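Local coordinates for protein putative Semialdehyde dehydrogenase (PDB 2CVO) that probably catalyses the NADPH-dependent reduction of N-acetyl-L-glutamyl 5-phosphate to the semialdehyde, a step of arginine biosynthesis in the rice chloroplast, at residues A185-V190 with N277-H282; A85-V90 with G108-L113; E219-Y224 with L255-R260; A120-R125 with E142-A147; R230-I235 with V247-T252. All coordinates share one frame; numbering follows the deposited sequence.

Contact 1 (A185-V190 with N277-H282)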
# COMPACT_ATOMS: atom_id res chain seq x y z
N ALA A 185 -29.51 25.37 12.18
CA ALA A 185 -30.14 26.24 11.20
C ALA A 185 -31.42 25.63 10.64
O ALA A 185 -32.13 26.26 9.86
CB ALA A 185 -29.16 26.53 10.06
N LYS A 186 -31.72 24.40 11.05
CA LYS A 186 -32.93 23.71 10.59
C LYS A 186 -32.93 23.55 9.08
O LYS A 186 -33.99 23.55 8.45
CB LYS A 186 -34.17 24.51 11.01
CG LYS A 186 -34.07 25.09 12.41
CD LYS A 186 -34.28 24.03 13.47
CE LYS A 186 -35.76 23.84 13.73
NZ LYS A 186 -36.37 25.12 14.19
N LEU A 187 -31.74 23.41 8.49
CA LEU A 187 -31.63 23.25 7.05
C LEU A 187 -31.75 21.78 6.62
O LEU A 187 -32.08 21.50 5.47
CB LEU A 187 -30.32 23.86 6.55
CG LEU A 187 -30.24 25.38 6.73
CD1 LEU A 187 -28.92 25.90 6.17
CD2 LEU A 187 -31.42 26.04 6.02
N ILE A 188 -31.45 20.86 7.53
CA ILE A 188 -31.57 19.43 7.25
C ILE A 188 -32.42 18.82 8.35
O ILE A 188 -32.51 19.35 9.46
CB ILE A 188 -30.20 18.69 7.24
CG1 ILE A 188 -29.56 18.75 8.62
CG2 ILE A 188 -29.29 19.27 6.17
CD1 ILE A 188 -28.27 17.96 8.72
N LYS A 189 -33.05 17.69 8.05
CA LYS A 189 -33.89 17.00 9.00
C LYS A 189 -33.05 16.01 9.79
O LYS A 189 -31.98 15.60 9.34
CB LYS A 189 -35.03 16.32 8.25
CG LYS A 189 -35.78 17.32 7.38
CD LYS A 189 -36.46 16.69 6.17
CE LYS A 189 -37.78 16.06 6.53
NZ LYS A 189 -38.61 15.84 5.31
N VAL A 190 -33.51 15.64 10.98
CA VAL A 190 -32.78 14.71 11.83
C VAL A 190 -33.21 13.28 11.60
O VAL A 190 -32.82 12.37 12.33
CB VAL A 190 -32.97 15.06 13.31
CG1 VAL A 190 -32.51 16.49 13.55
CG2 VAL A 190 -34.42 14.89 13.70
N ASN A 277 -27.12 23.76 -2.34
CA ASN A 277 -26.42 25.04 -2.32
C ASN A 277 -26.72 25.82 -1.04
O ASN A 277 -25.85 26.51 -0.51
CB ASN A 277 -26.79 25.89 -3.53
CG ASN A 277 -26.11 27.24 -3.52
OD1 ASN A 277 -24.88 27.33 -3.60
ND2 ASN A 277 -26.90 28.31 -3.40
N ASP A 278 -27.96 25.73 -0.56
CA ASP A 278 -28.34 26.42 0.67
C ASP A 278 -27.47 25.90 1.81
O ASP A 278 -26.99 26.66 2.64
CB ASP A 278 -29.82 26.17 0.99
CG ASP A 278 -30.75 26.89 0.04
OD1 ASP A 278 -31.94 26.51 -0.02
OD2 ASP A 278 -30.30 27.84 -0.63
N LEU A 279 -27.30 24.58 1.84
CA LEU A 279 -26.48 23.95 2.86
C LEU A 279 -25.05 24.46 2.70
O LEU A 279 -24.39 24.80 3.69
CB LEU A 279 -26.50 22.43 2.69
CG LEU A 279 -27.51 21.60 3.50
CD1 LEU A 279 -28.83 22.32 3.65
CD2 LEU A 279 -27.68 20.25 2.81
N TYR A 280 -24.60 24.50 1.45
CA TYR A 280 -23.25 24.95 1.12
C TYR A 280 -22.99 26.38 1.58
O TYR A 280 -21.93 26.67 2.14
CB TYR A 280 -23.04 24.87 -0.39
CG TYR A 280 -21.65 25.28 -0.83
CD1 TYR A 280 -20.60 24.36 -0.83
CD2 TYR A 280 -21.38 26.60 -1.21
CE1 TYR A 280 -19.30 24.74 -1.19
CE2 TYR A 280 -20.09 26.99 -1.57
CZ TYR A 280 -19.06 26.06 -1.57
OH TYR A 280 -17.78 26.44 -1.93
N GLN A 281 -23.94 27.27 1.34
CA GLN A 281 -23.78 28.66 1.74
C GLN A 281 -23.80 28.83 3.25
O GLN A 281 -23.12 29.71 3.79
CB GLN A 281 -24.87 29.53 1.09
CG GLN A 281 -24.72 29.70 -0.42
CD GLN A 281 -23.40 30.36 -0.82
OE1 GLN A 281 -23.02 31.40 -0.28
NE2 GLN A 281 -22.71 29.75 -1.78
N HIS A 282 -24.58 28.02 3.96
CA HIS A 282 -24.61 28.15 5.41
C HIS A 282 -23.29 27.72 6.02
O HIS A 282 -22.82 28.33 6.98
CB HIS A 282 -25.74 27.33 6.03
CG HIS A 282 -25.88 27.54 7.51
ND1 HIS A 282 -26.29 28.73 8.06
CD2 HIS A 282 -25.59 26.73 8.55
CE1 HIS A 282 -26.25 28.65 9.37
NE2 HIS A 282 -25.83 27.44 9.70

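Contact 2 (A85-V90 with G108-L113)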
# COMPACT_ATOMS: atom_id res chain seq x y z
N ALA A 85 5.02 11.37 38.43
CA ALA A 85 4.83 12.65 37.76
C ALA A 85 4.76 13.80 38.76
O ALA A 85 3.98 13.76 39.71
CB ALA A 85 3.55 12.61 36.93
N ASP A 86 5.59 14.82 38.55
CA ASP A 86 5.63 15.99 39.43
C ASP A 86 4.99 17.18 38.74
O ASP A 86 5.61 17.83 37.89
CB ASP A 86 7.07 16.32 39.82
CG ASP A 86 7.16 17.46 40.82
OD1 ASP A 86 6.67 18.56 40.51
OD2 ASP A 86 7.72 17.24 41.92
N PHE A 87 3.76 17.49 39.12
CA PHE A 87 3.00 18.58 38.52
C PHE A 87 3.25 19.95 39.14
O PHE A 87 2.83 20.96 38.58
CB PHE A 87 1.51 18.24 38.58
CG PHE A 87 1.18 16.92 37.96
CD1 PHE A 87 1.17 16.77 36.57
CD2 PHE A 87 0.92 15.81 38.75
CE1 PHE A 87 0.90 15.53 35.99
CE2 PHE A 87 0.66 14.57 38.18
CZ PHE A 87 0.65 14.43 36.79
N SER A 88 3.92 19.99 40.29
CA SER A 88 4.18 21.26 40.96
C SER A 88 4.70 22.29 39.97
O SER A 88 4.43 23.49 40.10
CB SER A 88 5.20 21.08 42.09
OG SER A 88 6.52 20.93 41.58
N ASN A 89 5.45 21.83 38.97
CA ASN A 89 5.99 22.73 37.97
C ASN A 89 5.48 22.35 36.58
O ASN A 89 6.26 22.25 35.63
CB ASN A 89 7.52 22.69 37.98
CG ASN A 89 8.14 23.91 37.31
OD1 ASN A 89 9.32 23.91 36.97
ND2 ASN A 89 7.34 24.96 37.14
N VAL A 90 4.17 22.13 36.47
CA VAL A 90 3.54 21.78 35.20
C VAL A 90 2.35 22.70 34.96
O VAL A 90 1.50 22.87 35.84
CB VAL A 90 3.04 20.32 35.21
CG1 VAL A 90 2.35 20.00 33.89
CG2 VAL A 90 4.20 19.37 35.44
N GLY A 108 -7.65 13.09 40.62
CA GLY A 108 -6.65 13.36 41.63
C GLY A 108 -5.54 14.32 41.22
O GLY A 108 -4.49 14.34 41.85
N LEU A 109 -5.76 15.11 40.17
CA LEU A 109 -4.76 16.06 39.71
C LEU A 109 -4.91 17.43 40.36
O LEU A 109 -6.00 17.79 40.80
CB LEU A 109 -4.83 16.21 38.19
CG LEU A 109 -4.24 15.09 37.33
CD1 LEU A 109 -4.61 15.31 35.87
CD2 LEU A 109 -2.73 15.08 37.50
N PRO A 110 -3.82 18.22 40.42
CA PRO A 110 -3.84 19.56 41.01
C PRO A 110 -4.97 20.39 40.41
O PRO A 110 -5.59 19.98 39.43
CB PRO A 110 -2.46 20.10 40.67
CG PRO A 110 -1.61 18.87 40.73
CD PRO A 110 -2.46 17.86 39.99
N GLN A 111 -5.22 21.56 40.98
CA GLN A 111 -6.30 22.41 40.50
C GLN A 111 -5.88 23.44 39.46
O GLN A 111 -6.55 23.63 38.45
CB GLN A 111 -6.97 23.12 41.69
CG GLN A 111 -8.28 23.82 41.37
CD GLN A 111 -9.39 22.86 40.96
OE1 GLN A 111 -9.63 21.85 41.62
NE2 GLN A 111 -10.07 23.19 39.87
N GLU A 112 -4.76 24.11 39.71
CA GLU A 112 -4.26 25.14 38.80
C GLU A 112 -3.68 24.59 37.50
O GLU A 112 -2.79 25.20 36.91
CB GLU A 112 -3.22 26.01 39.51
CG GLU A 112 -2.09 25.25 40.21
CD GLU A 112 -2.58 24.40 41.38
OE1 GLU A 112 -3.06 23.27 41.14
OE2 GLU A 112 -2.49 24.87 42.53
N LEU A 113 -4.19 23.45 37.06
CA LEU A 113 -3.73 22.82 35.83
C LEU A 113 -4.76 22.85 34.72
O LEU A 113 -5.96 22.70 34.97
CB LEU A 113 -3.36 21.35 36.09
CG LEU A 113 -1.98 21.03 36.66
CD1 LEU A 113 -1.89 19.54 36.99
CD2 LEU A 113 -0.93 21.42 35.63

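Contact 3 (E219-Y224 with L255-R260)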
# COMPACT_ATOMS: atom_id res chain seq x y z
N GLU A 219 -4.32 -3.88 0.90
CA GLU A 219 -5.08 -4.26 -0.29
C GLU A 219 -6.46 -4.83 0.02
O GLU A 219 -6.90 -5.79 -0.61
CB GLU A 219 -4.28 -5.27 -1.12
CG GLU A 219 -2.99 -4.68 -1.72
CD GLU A 219 -3.28 -3.54 -2.69
OE1 GLU A 219 -3.98 -3.79 -3.70
OE2 GLU A 219 -2.82 -2.41 -2.46
N GLY A 220 -7.15 -4.22 0.98
CA GLY A 220 -8.48 -4.69 1.33
C GLY A 220 -9.14 -3.74 2.31
O GLY A 220 -8.46 -2.92 2.94
N ILE A 221 -10.46 -3.83 2.41
CA ILE A 221 -11.22 -2.99 3.32
C ILE A 221 -12.38 -3.79 3.87
O ILE A 221 -12.75 -4.83 3.32
CB ILE A 221 -11.80 -1.73 2.63
CG1 ILE A 221 -12.85 -2.15 1.59
CG2 ILE A 221 -10.69 -0.91 2.00
CD1 ILE A 221 -13.53 -0.97 0.89
N HIS A 222 -12.97 -3.30 4.96
CA HIS A 222 -14.11 -3.96 5.57
C HIS A 222 -14.75 -3.05 6.59
O HIS A 222 -14.08 -2.18 7.16
CB HIS A 222 -13.71 -5.27 6.25
CG HIS A 222 -12.71 -5.11 7.35
ND1 HIS A 222 -11.35 -5.09 7.12
CD2 HIS A 222 -12.87 -4.97 8.69
CE1 HIS A 222 -10.71 -4.95 8.27
NE2 HIS A 222 -11.61 -4.87 9.24
N ALA A 223 -16.04 -3.25 6.82
CA ALA A 223 -16.77 -2.47 7.81
C ALA A 223 -16.54 -3.13 9.17
O ALA A 223 -16.11 -4.28 9.25
CB ALA A 223 -18.27 -2.47 7.48
N TYR A 224 -16.80 -2.38 10.24
CA TYR A 224 -16.67 -2.90 11.59
C TYR A 224 -17.62 -2.15 12.52
O TYR A 224 -18.27 -1.19 12.11
CB TYR A 224 -15.22 -2.77 12.10
CG TYR A 224 -14.70 -1.35 12.25
CD1 TYR A 224 -14.24 -0.64 11.15
CD2 TYR A 224 -14.66 -0.74 13.51
CE1 TYR A 224 -13.72 0.66 11.29
CE2 TYR A 224 -14.16 0.56 13.66
CZ TYR A 224 -13.69 1.24 12.55
OH TYR A 224 -13.17 2.51 12.70
N LEU A 255 -12.68 0.17 7.95
CA LEU A 255 -11.23 0.23 8.11
C LEU A 255 -10.56 0.19 6.74
O LEU A 255 -10.65 -0.79 6.00
CB LEU A 255 -10.76 -0.94 8.98
CG LEU A 255 -9.36 -0.85 9.60
CD1 LEU A 255 -9.23 0.45 10.37
CD2 LEU A 255 -9.12 -2.03 10.53
N ILE A 256 -9.88 1.28 6.39
CA ILE A 256 -9.22 1.37 5.10
C ILE A 256 -7.75 0.99 5.16
O ILE A 256 -7.10 1.15 6.20
CB ILE A 256 -9.35 2.79 4.51
CG1 ILE A 256 -10.82 3.23 4.53
CG2 ILE A 256 -8.82 2.82 3.08
CD1 ILE A 256 -11.75 2.28 3.78
N CYS A 257 -7.24 0.48 4.05
CA CYS A 257 -5.84 0.08 3.97
C CYS A 257 -4.92 1.28 3.70
O CYS A 257 -4.35 1.42 2.62
CB CYS A 257 -5.65 -0.98 2.88
SG CYS A 257 -6.55 -0.67 1.35
N MET A 258 -4.82 2.15 4.70
CA MET A 258 -3.97 3.34 4.65
C MET A 258 -3.68 3.66 6.10
O MET A 258 -4.49 3.36 6.98
CB MET A 258 -4.69 4.51 3.97
CG MET A 258 -5.95 4.99 4.68
SD MET A 258 -6.86 6.14 3.62
CE MET A 258 -8.10 6.76 4.78
N LYS A 259 -2.52 4.25 6.36
CA LYS A 259 -2.17 4.57 7.74
C LYS A 259 -3.01 5.69 8.33
O LYS A 259 -3.71 5.48 9.32
CB LYS A 259 -0.67 4.89 7.83
CG LYS A 259 0.20 3.66 7.59
CD LYS A 259 1.67 3.90 7.85
CE LYS A 259 2.28 4.86 6.84
NZ LYS A 259 3.66 5.24 7.26
N ARG A 260 -2.96 6.89 7.75
CA ARG A 260 -3.77 7.97 8.29
C ARG A 260 -4.76 8.56 7.30
O ARG A 260 -4.70 8.30 6.10
CB ARG A 260 -2.89 9.07 8.91
CG ARG A 260 -1.85 9.71 8.02
CD ARG A 260 -1.19 10.89 8.74
NE ARG A 260 -0.15 10.51 9.70
CZ ARG A 260 0.15 11.22 10.80
NH1 ARG A 260 -0.51 12.33 11.07
NH2 ARG A 260 1.11 10.81 11.62
O HOH W 1 -8.40 -2.56 5.58

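Contact 4 (A120-R125 with E142-A147)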
# COMPACT_ATOMS: atom_id res chain seq x y z
N ALA A 120 -11.95 8.95 25.86
CA ALA A 120 -13.38 9.18 25.75
C ALA A 120 -14.05 9.34 27.12
O ALA A 120 -15.25 9.64 27.19
CB ALA A 120 -14.03 8.03 24.99
N ASP A 121 -13.28 9.14 28.18
CA ASP A 121 -13.79 9.22 29.55
C ASP A 121 -14.68 10.40 29.97
O ASP A 121 -15.62 10.21 30.74
CB ASP A 121 -12.63 9.10 30.54
CG ASP A 121 -12.26 7.65 30.83
OD1 ASP A 121 -12.39 6.81 29.92
OD2 ASP A 121 -11.81 7.36 31.96
N PHE A 122 -14.39 11.60 29.47
CA PHE A 122 -15.20 12.76 29.85
C PHE A 122 -16.03 13.38 28.73
O PHE A 122 -16.49 14.52 28.85
CB PHE A 122 -14.30 13.83 30.47
CG PHE A 122 -13.80 13.48 31.84
CD1 PHE A 122 -14.64 13.54 32.94
CD2 PHE A 122 -12.48 13.08 32.03
CE1 PHE A 122 -14.18 13.21 34.22
CE2 PHE A 122 -12.01 12.75 33.30
CZ PHE A 122 -12.86 12.81 34.40
N ARG A 123 -16.25 12.63 27.66
CA ARG A 123 -17.02 13.12 26.53
C ARG A 123 -18.53 13.06 26.72
O ARG A 123 -19.24 14.00 26.38
CB ARG A 123 -16.65 12.35 25.26
CG ARG A 123 -15.21 12.52 24.82
CD ARG A 123 -14.94 11.65 23.62
NE ARG A 123 -13.51 11.56 23.32
CZ ARG A 123 -13.00 10.72 22.43
NH1 ARG A 123 -13.80 9.90 21.75
NH2 ARG A 123 -11.69 10.69 22.22
N LEU A 124 -19.02 11.95 27.25
CA LEU A 124 -20.45 11.77 27.45
C LEU A 124 -20.94 12.32 28.78
O LEU A 124 -20.37 12.03 29.83
CB LEU A 124 -20.81 10.30 27.32
CG LEU A 124 -20.42 9.67 25.98
CD1 LEU A 124 -20.57 8.16 26.06
CD2 LEU A 124 -21.28 10.25 24.86
N ARG A 125 -22.01 13.12 28.73
CA ARG A 125 -22.59 13.72 29.92
C ARG A 125 -23.47 12.72 30.66
O ARG A 125 -23.60 12.77 31.88
CB ARG A 125 -23.42 14.94 29.53
CG ARG A 125 -22.59 16.07 28.92
CD ARG A 125 -23.42 16.89 27.95
NE ARG A 125 -22.56 17.76 27.15
CZ ARG A 125 -22.90 18.25 25.96
NH1 ARG A 125 -24.07 17.96 25.43
NH2 ARG A 125 -22.05 19.04 25.31
N GLU A 142 -18.91 13.77 39.31
CA GLU A 142 -18.91 15.18 39.70
C GLU A 142 -18.04 15.98 38.75
O GLU A 142 -18.42 17.05 38.28
CB GLU A 142 -18.38 15.35 41.13
CG GLU A 142 -17.88 14.07 41.79
CD GLU A 142 -16.76 13.37 41.02
OE1 GLU A 142 -15.75 14.02 40.69
OE2 GLU A 142 -16.91 12.17 40.74
N LEU A 143 -16.86 15.44 38.46
CA LEU A 143 -15.92 16.09 37.57
C LEU A 143 -16.49 16.19 36.16
O LEU A 143 -16.29 17.18 35.47
CB LEU A 143 -14.60 15.32 37.56
CG LEU A 143 -13.40 16.01 36.90
CD1 LEU A 143 -13.16 17.37 37.54
CD2 LEU A 143 -12.17 15.12 37.08
N GLN A 144 -17.20 15.14 35.74
CA GLN A 144 -17.81 15.10 34.41
C GLN A 144 -18.60 16.37 34.10
O GLN A 144 -18.62 16.84 32.96
CB GLN A 144 -18.73 13.89 34.29
CG GLN A 144 -19.51 13.84 32.98
CD GLN A 144 -18.60 13.74 31.77
OE1 GLN A 144 -17.91 12.73 31.57
NE2 GLN A 144 -18.60 14.78 30.94
N GLN A 145 -19.26 16.92 35.11
CA GLN A 145 -20.05 18.13 34.93
C GLN A 145 -19.22 19.38 34.64
O GLN A 145 -19.74 20.34 34.07
CB GLN A 145 -20.94 18.35 36.15
CG GLN A 145 -21.90 17.20 36.40
CD GLN A 145 -22.93 17.50 37.46
OE1 GLN A 145 -22.60 17.76 38.62
NE2 GLN A 145 -24.21 17.46 37.07
N GLU A 146 -17.95 19.36 35.01
CA GLU A 146 -17.07 20.52 34.77
C GLU A 146 -16.38 20.42 33.41
O GLU A 146 -15.97 21.43 32.84
CB GLU A 146 -15.99 20.61 35.84
CG GLU A 146 -16.48 20.69 37.27
CD GLU A 146 -15.33 20.80 38.25
OE1 GLU A 146 -15.59 20.80 39.48
OE2 GLU A 146 -14.17 20.91 37.80
N ALA A 147 -16.26 19.20 32.90
CA ALA A 147 -15.60 18.95 31.63
C ALA A 147 -16.34 19.54 30.43
O ALA A 147 -17.56 19.43 30.31
CB ALA A 147 -15.41 17.45 31.44
O HOH W 2 -19.66 18.18 28.11

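Contact 5 (R230-I235 with V247-T252)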
# COMPACT_ATOMS: atom_id res chain seq x y z
N ARG A 230 -18.73 2.91 19.77
CA ARG A 230 -18.68 3.88 20.86
C ARG A 230 -18.80 5.35 20.47
O ARG A 230 -19.16 6.19 21.30
CB ARG A 230 -17.40 3.70 21.67
CG ARG A 230 -17.36 2.45 22.53
CD ARG A 230 -15.99 2.29 23.18
NE ARG A 230 -15.91 1.12 24.04
CZ ARG A 230 -14.79 0.70 24.63
NH1 ARG A 230 -13.66 1.38 24.44
NH2 ARG A 230 -14.79 -0.37 25.40
N HIS A 231 -18.49 5.68 19.22
CA HIS A 231 -18.58 7.07 18.79
C HIS A 231 -20.02 7.50 18.50
O HIS A 231 -20.31 8.69 18.40
CB HIS A 231 -17.72 7.31 17.54
CG HIS A 231 -16.25 7.33 17.81
ND1 HIS A 231 -15.71 7.25 19.08
CD2 HIS A 231 -15.19 7.46 16.96
CE1 HIS A 231 -14.40 7.34 19.01
NE2 HIS A 231 -14.05 7.46 17.74
N VAL A 232 -20.93 6.54 18.37
CA VAL A 232 -22.32 6.87 18.08
C VAL A 232 -22.96 7.76 19.14
O VAL A 232 -23.47 8.84 18.83
CB VAL A 232 -23.17 5.58 17.88
CG1 VAL A 232 -24.64 5.94 17.73
CG2 VAL A 232 -22.70 4.84 16.64
N PRO A 233 -22.93 7.34 20.42
CA PRO A 233 -23.53 8.19 21.45
C PRO A 233 -22.86 9.56 21.53
O PRO A 233 -23.49 10.55 21.90
CB PRO A 233 -23.38 7.36 22.72
CG PRO A 233 -22.14 6.56 22.46
CD PRO A 233 -22.32 6.14 21.01
N GLU A 234 -21.58 9.61 21.18
CA GLU A 234 -20.84 10.87 21.21
C GLU A 234 -21.42 11.78 20.12
O GLU A 234 -21.73 12.95 20.37
CB GLU A 234 -19.35 10.62 20.95
CG GLU A 234 -18.45 11.80 21.31
CD GLU A 234 -17.00 11.56 20.93
OE1 GLU A 234 -16.53 10.41 21.08
OE2 GLU A 234 -16.33 12.51 20.48
N ILE A 235 -21.56 11.23 18.92
CA ILE A 235 -22.10 11.98 17.80
C ILE A 235 -23.55 12.39 18.08
O ILE A 235 -23.90 13.56 17.95
CB ILE A 235 -22.07 11.13 16.50
CG1 ILE A 235 -20.62 10.82 16.13
CG2 ILE A 235 -22.77 11.87 15.37
CD1 ILE A 235 -20.49 9.75 15.07
N VAL A 247 -31.75 12.66 18.63
CA VAL A 247 -31.37 12.23 17.29
C VAL A 247 -30.79 10.82 17.25
O VAL A 247 -29.86 10.52 17.99
CB VAL A 247 -30.33 13.20 16.66
CG1 VAL A 247 -29.92 12.71 15.28
CG2 VAL A 247 -30.91 14.60 16.58
N THR A 248 -31.35 9.97 16.39
CA THR A 248 -30.87 8.60 16.24
C THR A 248 -30.33 8.42 14.83
O THR A 248 -31.08 8.41 13.86
CB THR A 248 -31.98 7.58 16.46
OG1 THR A 248 -32.44 7.67 17.82
CG2 THR A 248 -31.45 6.17 16.20
N ILE A 249 -29.01 8.24 14.73
CA ILE A 249 -28.35 8.10 13.44
C ILE A 249 -27.96 6.68 13.05
O ILE A 249 -28.04 5.75 13.85
CB ILE A 249 -27.04 8.94 13.40
CG1 ILE A 249 -26.01 8.32 14.36
CG2 ILE A 249 -27.32 10.38 13.81
CD1 ILE A 249 -24.65 9.03 14.40
N SER A 250 -27.56 6.54 11.79
CA SER A 250 -27.08 5.27 11.27
C SER A 250 -25.60 5.54 10.99
O SER A 250 -25.27 6.35 10.13
CB SER A 250 -27.80 4.92 9.96
OG SER A 250 -27.27 3.72 9.42
N PHE A 251 -24.72 4.88 11.73
CA PHE A 251 -23.29 5.09 11.58
C PHE A 251 -22.57 3.77 11.31
O PHE A 251 -22.71 2.82 12.08
CB PHE A 251 -22.72 5.73 12.85
CG PHE A 251 -21.22 5.89 12.86
CD1 PHE A 251 -20.61 6.88 12.09
CD2 PHE A 251 -20.43 5.06 13.65
CE1 PHE A 251 -19.22 7.05 12.12
CE2 PHE A 251 -19.04 5.22 13.69
CZ PHE A 251 -18.43 6.22 12.92
N THR A 252 -21.82 3.71 10.21
CA THR A 252 -21.07 2.50 9.86
C THR A 252 -19.64 2.84 9.48
O THR A 252 -19.39 3.43 8.42
CB THR A 252 -21.73 1.75 8.68
OG1 THR A 252 -23.10 1.46 8.99
CG2 THR A 252 -21.00 0.43 8.41

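Contact 1 (A185-V190 with N277-H282)
Apolar packing of a loop against a helix joins residues 185-190 to 277-282 in the alpha/beta dimerisation domain. The loop begins with a Schellman motif: helix 170-184 ends, Lys186 takes a positive phi, and the chain turns toward strand 194-200. Helix 276-287 receives Leu187 and Ile188 after this turn and Ala185 before it, an example of how the chain after a helix end can be packed on another helix through side-chain contacts without a polar link. Leu187 does most of the work. Its CG stands anti to the carbonyl carbon (chi1 -65°), which carries CD1 to within 3.5 Å of His282 CB while its own CB lies 3.6 Å from Leu279 CD1. The other methyl of Leu279 turns to Ile188, with CD2 3.9 Å from Ile188 CG2, and these two side chains meet at roughly a right angle. Leu279 thus spreads one branch to each of two consecutive loop residues. Around them, Leu182 of helix 170-184 and Val317 of strand 313-319 also pack on Leu279. The imidazole of His282 adds a CH-pi contact: Ala185 CB sits over one face, 3.7 Å from the ring centroid and displaced toward the rim, with His282 NE2 its nearest ring atom at 3.5 Å.

Contact 2 (A85-V90 with G108-L113)
Phe87 presents one ring face to Leu109, whose CD2 methyl lies 3.7 Å from the ring centroid and 22° off the ring normal, a CH-pi contact displaced toward CE2 and CZ. The two side chains meet at about a right angle, so a single methyl, rather than the whole isobutyl group, rests on the aromatic surface. With CG anti to the carbonyl carbon (chi1 -55°), the ring is brought against this methyl. Pro110 and Leu113 approach the base of the same side chain: Pro110 CG is 3.8 Å from Phe87 CB, and Leu113 CD1 is 4.0 Å from that same CB, each running crosswise to the phenylalanine. Were Phe87 an alanine, the Leu109 methyl would probably lose the aromatic face it lies on, and a gap would be likely to open between the loops. These loops lead into neighbouring parallel strands, 92-94 and 114-117, of the Rossmann-type NAD(P)-binding domain, so the contact joins the chain where it enters the N-terminal ends of two adjacent strands. Arg163 binds the backbone carbonyls of Pro110 and Gln111 from outside. Across the contact itself the chemistry is apolar, which implies that the loops are probably held to each other by van der Waals and CH-pi packing.

Contact 3 (E219-Y224 with L255-R260)
Leu255 N donates to His222 O at 2.8 Å, the one clear backbone hydrogen bond between the segments, and arrives nearly in line with the carbonyl (C=O...N angle 167°). It joins strand 222-223, outermost in the mixed sheet within this chain, to the end of strand 250-256. Further along, one water lies between Gly220 O, at 2.7 Å, and Leu255 O and bridges them, while Gly220 N makes a weak bond to Cys257 SG. The side chains of His222 and Leu255 run side by side in the same direction, and Leu255 CB lies over one imidazole face, 4.3 Å from its centroid. Tyr224 instead meets Leu255 crosswise, its ring edge near the backbone, with CE1 3.5 Å from Leu255 N; its hydroxyl bonds to Tyr171, and its side chain is about 7 Å from that of Cys170, the active-site residue inferred by similarity. Ile221 CG2 packs 3.8 Å from Ile256 CD1. His222 ND1 bonds to Arg305 of the second subunit, and its ring stacks on His303 there. Replacing His222 by alanine would probably uncover Leu255 and leave that arginine and histidine without this bond and stack. The chemistry implies joint support from one direct bond, water, apolar cover and a neighbouring subunit.

Contact 4 (A120-R125 with E142-A147)
Gln144 sets its CG anti to the backbone N (chi1 174°) and then bends at chi2, a combination that swings its amide off the helical turn and in toward the backbone of 120-125. There NE2 donates to Phe122 O at 3.0 Å. The bond is straight at the hydrogen, 164°, and the acceptor lies close to the amide plane, yet the donor stands above the carbonyl plane instead of on a lone pair. The other end of the amide is occupied too: OE1 accepts from His138 NE2. The two bonds probably fix the amide's orientation, although OE1 also lies close to another acceptor, Leu124 O, at 3.1 Å.

Phe122 and Gln144 slide past one another in opposite directions, ring and amide planes inclined at 48°, with OE1 3.6 Å from Phe122 CD1. The far end of the ring meets Leu143, whose CD2 approaches Phe122 CZ to 3.6 Å, while at its base Phe122 CB touches Ala147 CB at 3.9 Å. Ile106 of helix 101-107 and Leu164 of strand 164-166 also pack on the phenylalanine, which places the contact in the core of the Rossmann-type domain. Beside the exposed Arg125 a water accepts from Arg125 NE at 3.1 Å and donates to Ala147 O.

On the neighbouring side, Arg123 forms a salt bridge to Glu234; the Arg123 side chain is about 7 Å from that of Cys170, the active-site residue inferred by similarity. The chemistry implies a division of labour: the amide gives the backbone carbonyl of Phe122 a donor, while a phenyl ring packs against the apolar groups beside it.

Contact 5 (R230-I235 with V247-T252)
Apolar packing accounts for the whole direct contact between helix 231-243 and the segment leading into strand 250-256, a helix-on-sheet arrangement in the alpha/beta dimerisation domain. Two helix residues one turn apart, Val232 and Ile235, face two residues of alternate position, Ile249 and Phe251; Ser250 between these points the other way, and its OG bonds to Asp320 of the second subunit. Aliphatic pairs come first. Ile235 CG2 meets Ile249 CD1 at 3.5 Å, the side chains lying at about a right angle, while Val232 CG1 and Ile249 CG1 are farther apart, at 4.3 Å. Aromatic contacts follow, made by Phe251, where CG anti to the backbone N (chi1 175°) places the ring against Val232 and Ile235. Val232 slides past it in the opposite sense, CG2 3.8 Å from Phe251 CD2. Polar links lie outside this apolar layer: Ile249 N bonds to Glu236, and Glu234 to the hydroxyl of Tyr149. The Phe251 side chain is about 8 Å from that of Cys170, the probable active-site residue, and meets Tyr171 edge-to-face. Over one face of the Phe251 ring sits Ile235 CD1, 4.1 Å from Phe251 CD1 and offset toward the rim.

From the N terminus, contact 2 closes first, joining the loops before strands 92-94 and 114-117. Contact 4 follows in series, closing a short loop within the same Rossmann-type domain; its nearest atoms are about 5 Å from contact 2. The remaining three lie in the dimerisation domain and nest successively: contact 1 spans the widest loop, contact 3 falls within it, and contact 5 within contact 3. Contacts 3 and 5 share strand 250-256, touch through Ala223 and Thr252, and both reach the second subunit. Contact 1 meets contact 5 where Val190 packs on Val247. The salt bridge from Arg123 to Glu234 ties contact 4 to contact 5, and with them the two domains.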